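Local coordinates for viral structural protein 4 (Bombyx mori cytoplasmic polyhedrosis virus, PDB 6TZ0) that binds GTP and sits against the viral RNA-dependent RNA polymerase, probably serving it as a nucleotide-hydrolysing cofactor in transcription, at residues Y352-G356 against L530-Y535; K359-L363 against I486-H490; S432-E438 against G524-F529. All blocks are in the same frame, centred on the assembly; numbering follows the deposited sequence.

Interaction 1 of 3, residues Y352-G356 against L530-Y535; sequences YAEKG and LRDTYY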
ATOM      1  N   TYR B 352     -28.918   6.117   8.294  1.00 26.04           N
ATOM      2  CA  TYR B 352     -29.226   5.118   9.305  1.00 26.04           C
ATOM      3  C   TYR B 352     -29.810   5.778  10.543  1.00 26.04           C
ATOM      4  O   TYR B 352     -29.429   6.888  10.916  1.00 26.04           O
ATOM      5  CB  TYR B 352     -27.990   4.326   9.711  1.00 26.04           C
ATOM      6  CG  TYR B 352     -27.433   3.458   8.626  1.00 26.04           C
ATOM      7  CD1 TYR B 352     -28.090   2.311   8.239  1.00 26.04           C
ATOM      8  CD2 TYR B 352     -26.220   3.756   8.028  1.00 26.04           C
ATOM      9  CE1 TYR B 352     -27.587   1.508   7.257  1.00 26.04           C
ATOM     10  CE2 TYR B 352     -25.700   2.949   7.054  1.00 26.04           C
ATOM     11  CZ  TYR B 352     -26.393   1.826   6.671  1.00 26.04           C
ATOM     12  OH  TYR B 352     -25.891   1.006   5.698  1.00 26.04           O
ATOM     13  N   ALA B 353     -30.731   5.072  11.184  1.00 26.65           N
ATOM     14  CA  ALA B 353     -31.365   5.566  12.395  1.00 26.65           C
ATOM     15  C   ALA B 353     -31.887   4.382  13.186  1.00 26.65           C
ATOM     16  O   ALA B 353     -32.107   3.299  12.640  1.00 26.65           O
ATOM     17  CB  ALA B 353     -32.502   6.536  12.081  1.00 26.65           C
ATOM     18  N   GLU B 354     -32.082   4.601  14.481  1.00 31.79           N
ATOM     19  CA  GLU B 354     -32.713   3.582  15.298  1.00 31.79           C
ATOM     20  C   GLU B 354     -34.197   3.495  14.981  1.00 31.79           C
ATOM     21  O   GLU B 354     -34.844   4.479  14.619  1.00 31.79           O
ATOM     22  CB  GLU B 354     -32.516   3.856  16.788  1.00 31.79           C
ATOM     23  CG  GLU B 354     -31.110   3.607  17.298  1.00 31.79           C
ATOM     24  CD  GLU B 354     -30.992   3.808  18.795  1.00 31.79           C
ATOM     25  OE1 GLU B 354     -31.979   4.246  19.416  1.00 31.79           O
ATOM     26  OE2 GLU B 354     -29.916   3.527  19.356  1.00 31.79           O
ATOM     27  N   LYS B 355     -34.725   2.291  15.114  1.00 32.98           N
ATOM     28  CA  LYS B 355     -36.116   1.993  14.815  1.00 32.98           C
ATOM     29  C   LYS B 355     -36.985   2.614  15.896  1.00 32.98           C
ATOM     30  O   LYS B 355     -37.090   2.089  17.005  1.00 32.98           O
ATOM     31  CB  LYS B 355     -36.294   0.484  14.738  1.00 32.98           C
ATOM     32  CG  LYS B 355     -37.637   0.032  14.272  1.00 32.98           C
ATOM     33  CD  LYS B 355     -37.649  -1.455  14.078  1.00 32.98           C
ATOM     34  CE  LYS B 355     -39.021  -1.908  13.686  1.00 32.98           C
ATOM     35  NZ  LYS B 355     -39.410  -1.304  12.387  1.00 32.98           N
ATOM     36  N   GLY B 356     -37.598   3.751  15.586  1.00 32.40           N
ATOM     37  CA  GLY B 356     -38.413   4.451  16.555  1.00 32.40           C
ATOM     38  C   GLY B 356     -38.074   5.919  16.656  1.00 32.40           C
ATOM     39  O   GLY B 356     -38.627   6.633  17.493  1.00 32.40           O
ATOM     40  N   LEU B 530     -37.433  -5.918  17.304  1.00 31.20           N
ATOM     41  CA  LEU B 530     -36.663  -5.498  16.143  1.00 31.20           C
ATOM     42  C   LEU B 530     -35.822  -4.268  16.430  1.00 31.20           C
ATOM     43  O   LEU B 530     -34.724  -4.150  15.880  1.00 31.20           O
ATOM     44  CB  LEU B 530     -37.584  -5.236  14.959  1.00 31.20           C
ATOM     45  CG  LEU B 530     -38.162  -6.506  14.359  1.00 31.20           C
ATOM     46  CD1 LEU B 530     -39.136  -6.187  13.253  1.00 31.20           C
ATOM     47  CD2 LEU B 530     -37.035  -7.363  13.850  1.00 31.20           C
ATOM     48  N   ARG B 531     -36.313  -3.355  17.279  1.00 30.01           N
ATOM     49  CA  ARG B 531     -35.498  -2.230  17.728  1.00 30.01           C
ATOM     50  C   ARG B 531     -34.233  -2.715  18.419  1.00 30.01           C
ATOM     51  O   ARG B 531     -33.139  -2.211  18.149  1.00 30.01           O
ATOM     52  CB  ARG B 531     -36.311  -1.317  18.658  1.00 30.01           C
ATOM     53  CG  ARG B 531     -35.576  -0.046  19.118  1.00 30.01           C
ATOM     54  CD  ARG B 531     -34.934  -0.182  20.499  1.00 30.01           C
ATOM     55  NE  ARG B 531     -34.040   0.923  20.806  1.00 30.01           N
ATOM     56  CZ  ARG B 531     -33.079   0.860  21.719  1.00 30.01           C
ATOM     57  NH1 ARG B 531     -32.880  -0.262  22.392  1.00 30.01           N
ATOM     58  NH2 ARG B 531     -32.299   1.906  21.938  1.00 30.01           N
ATOM     59  N   ASP B 532     -34.365  -3.692  19.319  1.00 30.87           N
ATOM     60  CA  ASP B 532     -33.192  -4.144  20.062  1.00 30.87           C
ATOM     61  C   ASP B 532     -32.234  -4.946  19.184  1.00 30.87           C
ATOM     62  O   ASP B 532     -31.011  -4.828  19.331  1.00 30.87           O
ATOM     63  CB  ASP B 532     -33.627  -4.949  21.277  1.00 30.87           C
ATOM     64  CG  ASP B 532     -34.171  -4.082  22.383  1.00 30.87           C
ATOM     65  OD1 ASP B 532     -33.729  -2.926  22.509  1.00 30.87           O
ATOM     66  OD2 ASP B 532     -35.036  -4.563  23.135  1.00 30.87           O
ATOM     67  N   THR B 533     -32.768  -5.726  18.237  1.00 28.68           N
ATOM     68  CA  THR B 533     -31.922  -6.443  17.281  1.00 28.68           C
ATOM     69  C   THR B 533     -31.143  -5.478  16.391  1.00 28.68           C
ATOM     70  O   THR B 533     -29.923  -5.624  16.202  1.00 28.68           O
ATOM     71  CB  THR B 533     -32.788  -7.365  16.427  1.00 28.68           C
ATOM     72  OG1 THR B 533     -33.509  -8.261  17.271  1.00 28.68           O
ATOM     73  CG2 THR B 533     -31.935  -8.171  15.465  1.00 28.68           C
ATOM     74  N   TYR B 534     -31.831  -4.470  15.847  1.00 27.00           N
ATOM     75  CA  TYR B 534     -31.175  -3.507  14.975  1.00 27.00           C
ATOM     76  C   TYR B 534     -30.188  -2.642  15.740  1.00 27.00           C
ATOM     77  O   TYR B 534     -29.155  -2.264  15.183  1.00 27.00           O
ATOM     78  CB  TYR B 534     -32.216  -2.631  14.287  1.00 27.00           C
ATOM     79  CG  TYR B 534     -33.091  -3.351  13.296  1.00 27.00           C
ATOM     80  CD1 TYR B 534     -32.683  -4.535  12.702  1.00 27.00           C
ATOM     81  CD2 TYR B 534     -34.347  -2.859  12.983  1.00 27.00           C
ATOM     82  CE1 TYR B 534     -33.494  -5.189  11.808  1.00 27.00           C
ATOM     83  CE2 TYR B 534     -35.164  -3.509  12.099  1.00 27.00           C
ATOM     84  CZ  TYR B 534     -34.734  -4.672  11.513  1.00 27.00           C
ATOM     85  OH  TYR B 534     -35.550  -5.319  10.623  1.00 27.00           O
ATOM     86  N   TYR B 535     -30.482  -2.332  17.008  1.00 26.44           N
ATOM     87  CA  TYR B 535     -29.516  -1.645  17.858  1.00 26.44           C
ATOM     88  C   TYR B 535     -28.272  -2.490  18.071  1.00 26.44           C
ATOM     89  O   TYR B 535     -27.150  -1.972  18.045  1.00 26.44           O
ATOM     90  CB  TYR B 535     -30.152  -1.295  19.203  1.00 26.44           C
ATOM     91  CG  TYR B 535     -29.166  -0.709  20.182  1.00 26.44           C
ATOM     92  CD1 TYR B 535     -28.708   0.588  20.034  1.00 26.44           C
ATOM     93  CD2 TYR B 535     -28.686  -1.458  21.249  1.00 26.44           C
ATOM     94  CE1 TYR B 535     -27.802   1.123  20.915  1.00 26.44           C
ATOM     95  CE2 TYR B 535     -27.777  -0.932  22.130  1.00 26.44           C
ATOM     96  CZ  TYR B 535     -27.338   0.359  21.959  1.00 26.44           C
ATOM     97  OH  TYR B 535     -26.433   0.896  22.842  1.00 26.44           O
TER

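Interaction 2 of 3, residues K359-L363 against I486-H490; sequences KTSFL and IVEGH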
ATOM      1  N   LYS B 359     -37.840   8.966  11.697  1.00 31.86           N
ATOM      2  CA  LYS B 359     -36.938   9.436  10.658  1.00 31.86           C
ATOM      3  C   LYS B 359     -37.605   9.611   9.302  1.00 31.86           C
ATOM      4  O   LYS B 359     -37.119  10.411   8.493  1.00 31.86           O
ATOM      5  CB  LYS B 359     -35.726   8.500  10.528  1.00 31.86           C
ATOM      6  CG  LYS B 359     -35.956   7.109   9.936  1.00 31.86           C
ATOM      7  CD  LYS B 359     -36.416   6.090  10.969  1.00 31.86           C
ATOM      8  CE  LYS B 359     -36.293   4.675  10.444  1.00 31.86           C
ATOM      9  NZ  LYS B 359     -36.851   3.688  11.401  1.00 31.86           N
ATOM     10  N   THR B 360     -38.712   8.913   9.038  1.00 33.06           N
ATOM     11  CA  THR B 360     -39.411   9.109   7.772  1.00 33.06           C
ATOM     12  C   THR B 360     -40.101  10.463   7.733  1.00 33.06           C
ATOM     13  O   THR B 360     -40.122  11.123   6.686  1.00 33.06           O
ATOM     14  CB  THR B 360     -40.427   7.995   7.546  1.00 33.06           C
ATOM     15  OG1 THR B 360     -41.398   8.018   8.597  1.00 33.06           O
ATOM     16  CG2 THR B 360     -39.745   6.651   7.528  1.00 33.06           C
ATOM     17  N   SER B 361     -40.642  10.897   8.872  1.00 31.32           N
ATOM     18  CA  SER B 361     -41.325  12.182   8.947  1.00 31.32           C
ATOM     19  C   SER B 361     -40.366  13.345   8.720  1.00 31.32           C
ATOM     20  O   SER B 361     -40.743  14.359   8.125  1.00 31.32           O
ATOM     21  CB  SER B 361     -42.019  12.318  10.299  1.00 31.32           C
ATOM     22  OG  SER B 361     -42.647  13.579  10.420  1.00 31.32           O
ATOM     23  N   PHE B 362     -39.123  13.220   9.179  1.00 27.73           N
ATOM     24  CA  PHE B 362     -38.156  14.263   8.865  1.00 27.73           C
ATOM     25  C   PHE B 362     -37.650  14.155   7.436  1.00 27.73           C
ATOM     26  O   PHE B 362     -37.536  15.173   6.747  1.00 27.73           O
ATOM     27  CB  PHE B 362     -36.972  14.238   9.828  1.00 27.73           C
ATOM     28  CG  PHE B 362     -35.874  15.181   9.431  1.00 27.73           C
ATOM     29  CD1 PHE B 362     -36.046  16.544   9.532  1.00 27.73           C
ATOM     30  CD2 PHE B 362     -34.675  14.700   8.938  1.00 27.73           C
ATOM     31  CE1 PHE B 362     -35.051  17.407   9.147  1.00 27.73           C
ATOM     32  CE2 PHE B 362     -33.677  15.561   8.554  1.00 27.73           C
ATOM     33  CZ  PHE B 362     -33.866  16.913   8.660  1.00 27.73           C
ATOM     34  N   LEU B 363     -37.319  12.945   6.981  1.00 29.80           N
ATOM     35  CA  LEU B 363     -36.674  12.821   5.681  1.00 29.80           C
ATOM     36  C   LEU B 363     -37.623  13.077   4.516  1.00 29.80           C
ATOM     37  O   LEU B 363     -37.150  13.428   3.431  1.00 29.80           O
ATOM     38  CB  LEU B 363     -36.009  11.455   5.560  1.00 29.80           C
ATOM     39  CG  LEU B 363     -34.733  11.320   6.388  1.00 29.80           C
ATOM     40  CD1 LEU B 363     -34.238   9.900   6.420  1.00 29.80           C
ATOM     41  CD2 LEU B 363     -33.669  12.222   5.811  1.00 29.80           C
ATOM     42  N   ILE B 486     -32.863   9.098  -1.588  1.00 30.14           N
ATOM     43  CA  ILE B 486     -32.584   9.092  -0.160  1.00 30.14           C
ATOM     44  C   ILE B 486     -33.121   7.778   0.378  1.00 30.14           C
ATOM     45  O   ILE B 486     -34.338   7.556   0.385  1.00 30.14           O
ATOM     46  CB  ILE B 486     -33.214  10.284   0.565  1.00 30.14           C
ATOM     47  CG1 ILE B 486     -32.560  11.582   0.102  1.00 30.14           C
ATOM     48  CG2 ILE B 486     -33.061  10.132   2.062  1.00 30.14           C
ATOM     49  CD1 ILE B 486     -33.285  12.796   0.560  1.00 30.14           C
ATOM     50  N   VAL B 487     -32.223   6.904   0.813  1.00 29.64           N
ATOM     51  CA  VAL B 487     -32.568   5.551   1.224  1.00 29.64           C
ATOM     52  C   VAL B 487     -32.281   5.416   2.712  1.00 29.64           C
ATOM     53  O   VAL B 487     -31.221   5.840   3.184  1.00 29.64           O
ATOM     54  CB  VAL B 487     -31.781   4.509   0.409  1.00 29.64           C
ATOM     55  CG1 VAL B 487     -32.131   3.108   0.842  1.00 29.64           C
ATOM     56  CG2 VAL B 487     -32.045   4.692  -1.071  1.00 29.64           C
ATOM     57  N   GLU B 488     -33.224   4.848   3.450  1.00 31.28           N
ATOM     58  CA  GLU B 488     -33.070   4.611   4.874  1.00 31.28           C
ATOM     59  C   GLU B 488     -32.665   3.163   5.124  1.00 31.28           C
ATOM     60  O   GLU B 488     -32.994   2.258   4.357  1.00 31.28           O
ATOM     61  CB  GLU B 488     -34.374   4.916   5.600  1.00 31.28           C
ATOM     62  CG  GLU B 488     -34.871   6.322   5.429  1.00 31.28           C
ATOM     63  CD  GLU B 488     -36.213   6.522   6.091  1.00 31.28           C
ATOM     64  OE1 GLU B 488     -36.760   5.541   6.631  1.00 31.28           O
ATOM     65  OE2 GLU B 488     -36.733   7.652   6.057  1.00 31.28           O
ATOM     66  N   GLY B 489     -31.937   2.949   6.219  1.00 27.82           N
ATOM     67  CA  GLY B 489     -31.494   1.621   6.580  1.00 27.82           C
ATOM     68  C   GLY B 489     -31.629   1.392   8.072  1.00 27.82           C
ATOM     69  O   GLY B 489     -31.837   2.327   8.843  1.00 27.82           O
ATOM     70  N   HIS B 490     -31.516   0.128   8.469  1.00 27.67           N
ATOM     71  CA  HIS B 490     -31.607  -0.210   9.881  1.00 27.67           C
ATOM     72  C   HIS B 490     -30.281  -0.541  10.542  1.00 27.67           C
ATOM     73  O   HIS B 490     -30.168  -0.359  11.753  1.00 27.67           O
ATOM     74  CB  HIS B 490     -32.552  -1.391  10.117  1.00 27.67           C
ATOM     75  CG  HIS B 490     -34.000  -1.057   9.968  1.00 27.67           C
ATOM     76  ND1 HIS B 490     -34.759  -1.482   8.901  1.00 27.67           N
ATOM     77  CD2 HIS B 490     -34.819  -0.301  10.734  1.00 27.67           C
ATOM     78  CE1 HIS B 490     -35.998  -1.047   9.046  1.00 27.67           C
ATOM     79  NE2 HIS B 490     -36.056  -0.313  10.140  1.00 27.67           N
TER

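Interaction 3 of 3, residues S432-E438 against G524-F529; sequences SEVAQYE and GVVQLF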
ATOM      1  N   SER B 432     -45.577 -13.197  23.834  1.00 46.61           N
ATOM      2  CA  SER B 432     -46.703 -12.516  23.216  1.00 46.61           C
ATOM      3  C   SER B 432     -46.883 -11.086  23.686  1.00 46.61           C
ATOM      4  O   SER B 432     -47.599 -10.328  23.023  1.00 46.61           O
ATOM      5  CB  SER B 432     -48.004 -13.284  23.484  1.00 46.61           C
ATOM      6  OG  SER B 432     -47.958 -14.581  22.922  1.00 46.61           O
ATOM      7  N   GLU B 433     -46.269 -10.693  24.796  1.00 48.42           N
ATOM      8  CA  GLU B 433     -46.550  -9.426  25.446  1.00 48.42           C
ATOM      9  C   GLU B 433     -45.257  -8.671  25.698  1.00 48.42           C
ATOM     10  O   GLU B 433     -44.166  -9.242  25.698  1.00 48.42           O
ATOM     11  CB  GLU B 433     -47.287  -9.633  26.775  1.00 48.42           C
ATOM     12  CG  GLU B 433     -48.664 -10.227  26.620  1.00 48.42           C
ATOM     13  CD  GLU B 433     -49.617  -9.286  25.926  1.00 48.42           C
ATOM     14  OE1 GLU B 433     -49.501  -8.061  26.138  1.00 48.42           O
ATOM     15  OE2 GLU B 433     -50.473  -9.771  25.158  1.00 48.42           O
ATOM     16  N   VAL B 434     -45.401  -7.363  25.907  1.00 46.96           N
ATOM     17  CA  VAL B 434     -44.256  -6.529  26.247  1.00 46.96           C
ATOM     18  C   VAL B 434     -43.783  -6.842  27.660  1.00 46.96           C
ATOM     19  O   VAL B 434     -42.579  -6.838  27.945  1.00 46.96           O
ATOM     20  CB  VAL B 434     -44.626  -5.042  26.076  1.00 46.96           C
ATOM     21  CG1 VAL B 434     -43.461  -4.135  26.408  1.00 46.96           C
ATOM     22  CG2 VAL B 434     -45.099  -4.776  24.671  1.00 46.96           C
ATOM     23  N   ALA B 435     -44.723  -7.146  28.560  1.00 46.24           N
ATOM     24  CA  ALA B 435     -44.366  -7.513  29.926  1.00 46.24           C
ATOM     25  C   ALA B 435     -43.643  -8.850  29.978  1.00 46.24           C
ATOM     26  O   ALA B 435     -42.812  -9.066  30.863  1.00 46.24           O
ATOM     27  CB  ALA B 435     -45.616  -7.555  30.798  1.00 46.24           C
ATOM     28  N   GLN B 436     -43.938  -9.751  29.041  1.00 45.18           N
ATOM     29  CA  GLN B 436     -43.201 -11.006  28.964  1.00 45.18           C
ATOM     30  C   GLN B 436     -41.796 -10.780  28.431  1.00 45.18           C
ATOM     31  O   GLN B 436     -40.839 -11.406  28.900  1.00 45.18           O
ATOM     32  CB  GLN B 436     -43.941 -11.995  28.071  1.00 45.18           C
ATOM     33  CG  GLN B 436     -45.308 -12.385  28.568  1.00 45.18           C
ATOM     34  CD  GLN B 436     -46.000 -13.349  27.637  1.00 45.18           C
ATOM     35  OE1 GLN B 436     -45.461 -13.713  26.596  1.00 45.18           O
ATOM     36  NE2 GLN B 436     -47.208 -13.756  27.997  1.00 45.18           N
ATOM     37  N   TYR B 437     -41.655  -9.890  27.448  1.00 41.43           N
ATOM     38  CA  TYR B 437     -40.365  -9.688  26.799  1.00 41.43           C
ATOM     39  C   TYR B 437     -39.408  -8.908  27.685  1.00 41.43           C
ATOM     40  O   TYR B 437     -38.217  -9.229  27.750  1.00 41.43           O
ATOM     41  CB  TYR B 437     -40.563  -8.976  25.464  1.00 41.43           C
ATOM     42  CG  TYR B 437     -39.277  -8.584  24.779  1.00 41.43           C
ATOM     43  CD1 TYR B 437     -38.456  -9.536  24.199  1.00 41.43           C
ATOM     44  CD2 TYR B 437     -38.896  -7.254  24.702  1.00 41.43           C
ATOM     45  CE1 TYR B 437     -37.282  -9.175  23.574  1.00 41.43           C
ATOM     46  CE2 TYR B 437     -37.732  -6.885  24.078  1.00 41.43           C
ATOM     47  CZ  TYR B 437     -36.930  -7.847  23.517  1.00 41.43           C
ATOM     48  OH  TYR B 437     -35.763  -7.477  22.897  1.00 41.43           O
ATOM     49  N   GLU B 438     -39.907  -7.880  28.375  1.00 45.88           N
ATOM     50  CA  GLU B 438     -39.083  -7.089  29.283  1.00 45.88           C
ATOM     51  C   GLU B 438     -38.601  -7.883  30.489  1.00 45.88           C
ATOM     52  O   GLU B 438     -37.607  -7.499  31.111  1.00 45.88           O
ATOM     53  CB  GLU B 438     -39.867  -5.870  29.765  1.00 45.88           C
ATOM     54  CG  GLU B 438     -40.061  -4.770  28.743  1.00 45.88           C
ATOM     55  CD  GLU B 438     -38.797  -3.972  28.510  1.00 45.88           C
ATOM     56  OE1 GLU B 438     -37.986  -3.865  29.451  1.00 45.88           O
ATOM     57  OE2 GLU B 438     -38.618  -3.428  27.403  1.00 45.88           O
ATOM     58  N   GLY B 524     -46.535  -4.334  19.189  1.00 47.86           N
ATOM     59  CA  GLY B 524     -45.449  -3.584  19.798  1.00 47.86           C
ATOM     60  C   GLY B 524     -44.333  -4.445  20.346  1.00 47.86           C
ATOM     61  O   GLY B 524     -43.218  -3.947  20.533  1.00 47.86           O
ATOM     62  N   VAL B 525     -44.607  -5.725  20.600  1.00 42.92           N
ATOM     63  CA  VAL B 525     -43.571  -6.637  21.068  1.00 42.92           C
ATOM     64  C   VAL B 525     -42.568  -6.898  19.958  1.00 42.92           C
ATOM     65  O   VAL B 525     -41.352  -6.891  20.178  1.00 42.92           O
ATOM     66  CB  VAL B 525     -44.201  -7.953  21.546  1.00 42.92           C
ATOM     67  CG1 VAL B 525     -43.183  -8.793  22.289  1.00 42.92           C
ATOM     68  CG2 VAL B 525     -45.435  -7.679  22.346  1.00 42.92           C
ATOM     69  N   VAL B 526     -43.078  -7.138  18.750  1.00 40.59           N
ATOM     70  CA  VAL B 526     -42.240  -7.354  17.581  1.00 40.59           C
ATOM     71  C   VAL B 526     -41.450  -6.097  17.262  1.00 40.59           C
ATOM     72  O   VAL B 526     -40.278  -6.161  16.880  1.00 40.59           O
ATOM     73  CB  VAL B 526     -43.125  -7.788  16.401  1.00 40.59           C
ATOM     74  CG1 VAL B 526     -42.292  -8.094  15.169  1.00 40.59           C
ATOM     75  CG2 VAL B 526     -43.982  -8.967  16.798  1.00 40.59           C
ATOM     76  N   GLN B 527     -42.069  -4.935  17.465  1.00 41.21           N
ATOM     77  CA  GLN B 527     -41.408  -3.662  17.207  1.00 41.21           C
ATOM     78  C   GLN B 527     -40.267  -3.417  18.183  1.00 41.21           C
ATOM     79  O   GLN B 527     -39.180  -2.989  17.778  1.00 41.21           O
ATOM     80  CB  GLN B 527     -42.436  -2.540  17.280  1.00 41.21           C
ATOM     81  CG  GLN B 527     -43.460  -2.588  16.179  1.00 41.21           C
ATOM     82  CD  GLN B 527     -42.861  -2.287  14.834  1.00 41.21           C
ATOM     83  OE1 GLN B 527     -42.060  -1.371  14.697  1.00 41.21           O
ATOM     84  NE2 GLN B 527     -43.229  -3.071  13.834  1.00 41.21           N
ATOM     85  N   LEU B 528     -40.484  -3.710  19.467  1.00 36.67           N
ATOM     86  CA  LEU B 528     -39.422  -3.558  20.456  1.00 36.67           C
ATOM     87  C   LEU B 528     -38.308  -4.578  20.241  1.00 36.67           C
ATOM     88  O   LEU B 528     -37.121  -4.258  20.407  1.00 36.67           O
ATOM     89  CB  LEU B 528     -40.008  -3.682  21.856  1.00 36.67           C
ATOM     90  CG  LEU B 528     -39.060  -3.448  23.025  1.00 36.67           C
ATOM     91  CD1 LEU B 528     -38.503  -2.044  22.982  1.00 36.67           C
ATOM     92  CD2 LEU B 528     -39.801  -3.679  24.307  1.00 36.67           C
ATOM     93  N   PHE B 529     -38.673  -5.798  19.837  1.00 34.28           N
ATOM     94  CA  PHE B 529     -37.687  -6.835  19.553  1.00 34.28           C
ATOM     95  C   PHE B 529     -36.820  -6.467  18.356  1.00 34.28           C
ATOM     96  O   PHE B 529     -35.594  -6.642  18.390  1.00 34.28           O
ATOM     97  CB  PHE B 529     -38.408  -8.163  19.328  1.00 34.28           C
ATOM     98  CG  PHE B 529     -37.496  -9.312  19.040  1.00 34.28           C
ATOM     99  CD1 PHE B 529     -36.682  -9.826  20.029  1.00 34.28           C
ATOM    100  CD2 PHE B 529     -37.480  -9.902  17.789  1.00 34.28           C
ATOM    101  CE1 PHE B 529     -35.846 -10.885  19.770  1.00 34.28           C
ATOM    102  CE2 PHE B 529     -36.644 -10.965  17.527  1.00 34.28           C
ATOM    103  CZ  PHE B 529     -35.830 -11.455  18.517  1.00 34.28           C
TER

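Interaction 1 of 3, residues Y352-G356 against L530-Y535
Leu530 meets the aliphatic part of Lys355: its CB lies 3.8 Å from Lys355 CE, the two side chains passing at a slant. Leu530 also touches Glu419 and Ala422 of helix 417-427. Arg531 comes next, with CG 3.4 Å from Lys355 O. The bend at its second side-chain torsion (chi2 -97°) carries the guanidinium toward Glu354. There NH2 makes a weak salt bridge of 3.5 Å to Glu354 OE1, carboxylate and guanidinium planes standing almost perpendicular. Thr513 OG1 bonds to both Glu354 OE1 and Arg531 NE, tying the two charges together. Arg531 NH1 turns back to its own neighbour, meeting Asp532 OD1 at 2.8 Å in the guanidinium plane. The loop that receives this helix leaves strand 347-353 in what looks like a P-loop (Walker A) arrangement, and Lys355 and Gly356 contact GTP in another structure of the protein, none being bound here. Tyr534 continues the grip on Lys355, whose CD lies 3.8 Å from Tyr534 CD2, while the same ring stacks on His490. Tyr535 runs alongside Glu354, its CD1 3.2 Å from Glu354 OE2, and its ring also makes a cation-pi contact with Arg368 of the RNA-dependent RNA polymerase chain.

Interaction 2 of 3, residues K359-L363 against I486-H490
The first turn of the helix after an apparent P-loop rests here on a neighbouring strand of the parallel sheet, with Lys359, Thr360 and Leu363 all closing on the side chain of Glu488. Helix 359-363 and strand 486-489 run nearly antiparallel, at 167°, with their axes 10.6 Å apart. The chain of Glu488 is extended beyond CG (chi2 176°), which pushes its carboxylate up against the helix. OE1 lies 3.3 Å from Thr360 CG2, the threonine crossing the glutamate at about a right angle, and 3.7 Å from Lys359 CG. OE2 faces Leu363 CD1 at 3.4 Å and takes a hydrogen bond from His380 NE2 on strand 378-381, which helps fix the carboxylate. The arrangement is consistent with the Walker A part of a P-loop nucleotide-binding core: strand 484-489 lies beside strand 347-353, from which the loop springs, and Lys359, Thr360 and Ser361 contact GTP where it is bound. The amine of Lys359 extends past the carboxylate, with NZ 5.1 Å from Glu488 OE1 and 4.3 Å from His490 NE2, neither close enough for a salt bridge or hydrogen bond. Two residues earlier on the strand the contact turns apolar, where Leu363 CD2 meets Ile486 CG2 at 4.3 Å.

Interaction 3 of 3, residues S432-E438 against G524-F529
Val434 and Tyr437 pack against Val525, Leu528 and Phe529 where two helices lie side by side, their short segments inclined by 29° with axes 9.8 Å apart. Helix 434-438 is a single short turn over the beginning of helix 524-537, the helix that farther on reaches the GTP-binding loop. The close part is largely apolar. Val434 and Val525 slide past each other in opposite directions, CG2 to CG2 at 3.7 Å, and Val525 CG2 also presses on the backbone of Ser432 and Glu433, 3.5 Å from Ser432 O. Beyond them the ring of Tyr437, its CG placed opposite the backbone N (chi1 174°), reaches across the interface between Leu528 and Phe529. Leu528 CD2 touches the ring at its edge, 3.7 Å from Tyr437 CD2. Phe529 stands almost perpendicular to Tyr437, the planes 87° apart, and presents its own edge to Tyr437 CE1. The phenol hydroxyl goes on to hydrogen-bond Asp532 OD2, and Lys445 makes a cation-pi contact with the ring. The loose side is that of the exposed Ser432 and Glu433 side chains, whose CB atoms point away from the partner helix. Glu433 occupies the N-cap position. At the other end of the turn Glu438 brings OE2 to 3.3 Å from Leu528 CD2 and has a long, weak ion pair with Arg518. The exposed lead-in is steadied from within its own segment: Ser432 N donates to Gln436 OE1 at 2.8 Å, approaching from above the carbonyl plane.

Interactions 1 and 3 share helix 524-537: its start packs against 432-438, and its following turns meet the loop after strand 347-353. Interactions 1 and 2 involve successive parts of the apparent P-loop; both reach the same parallel sheet and touch through Tyr534 and His490. Interaction 2 is the most buried, a carboxylate packed against helix side chains and hydrogen-bonded to His380. Interaction 1, partly buried, combines a salt-bridge network with lysine packing and borders the polymerase. Interaction 3, farthest from the chain's centre and with exposed residues among those touching, is mainly apolar and aromatic. It does not touch interaction 2, their nearest atoms being about 8 Å apart.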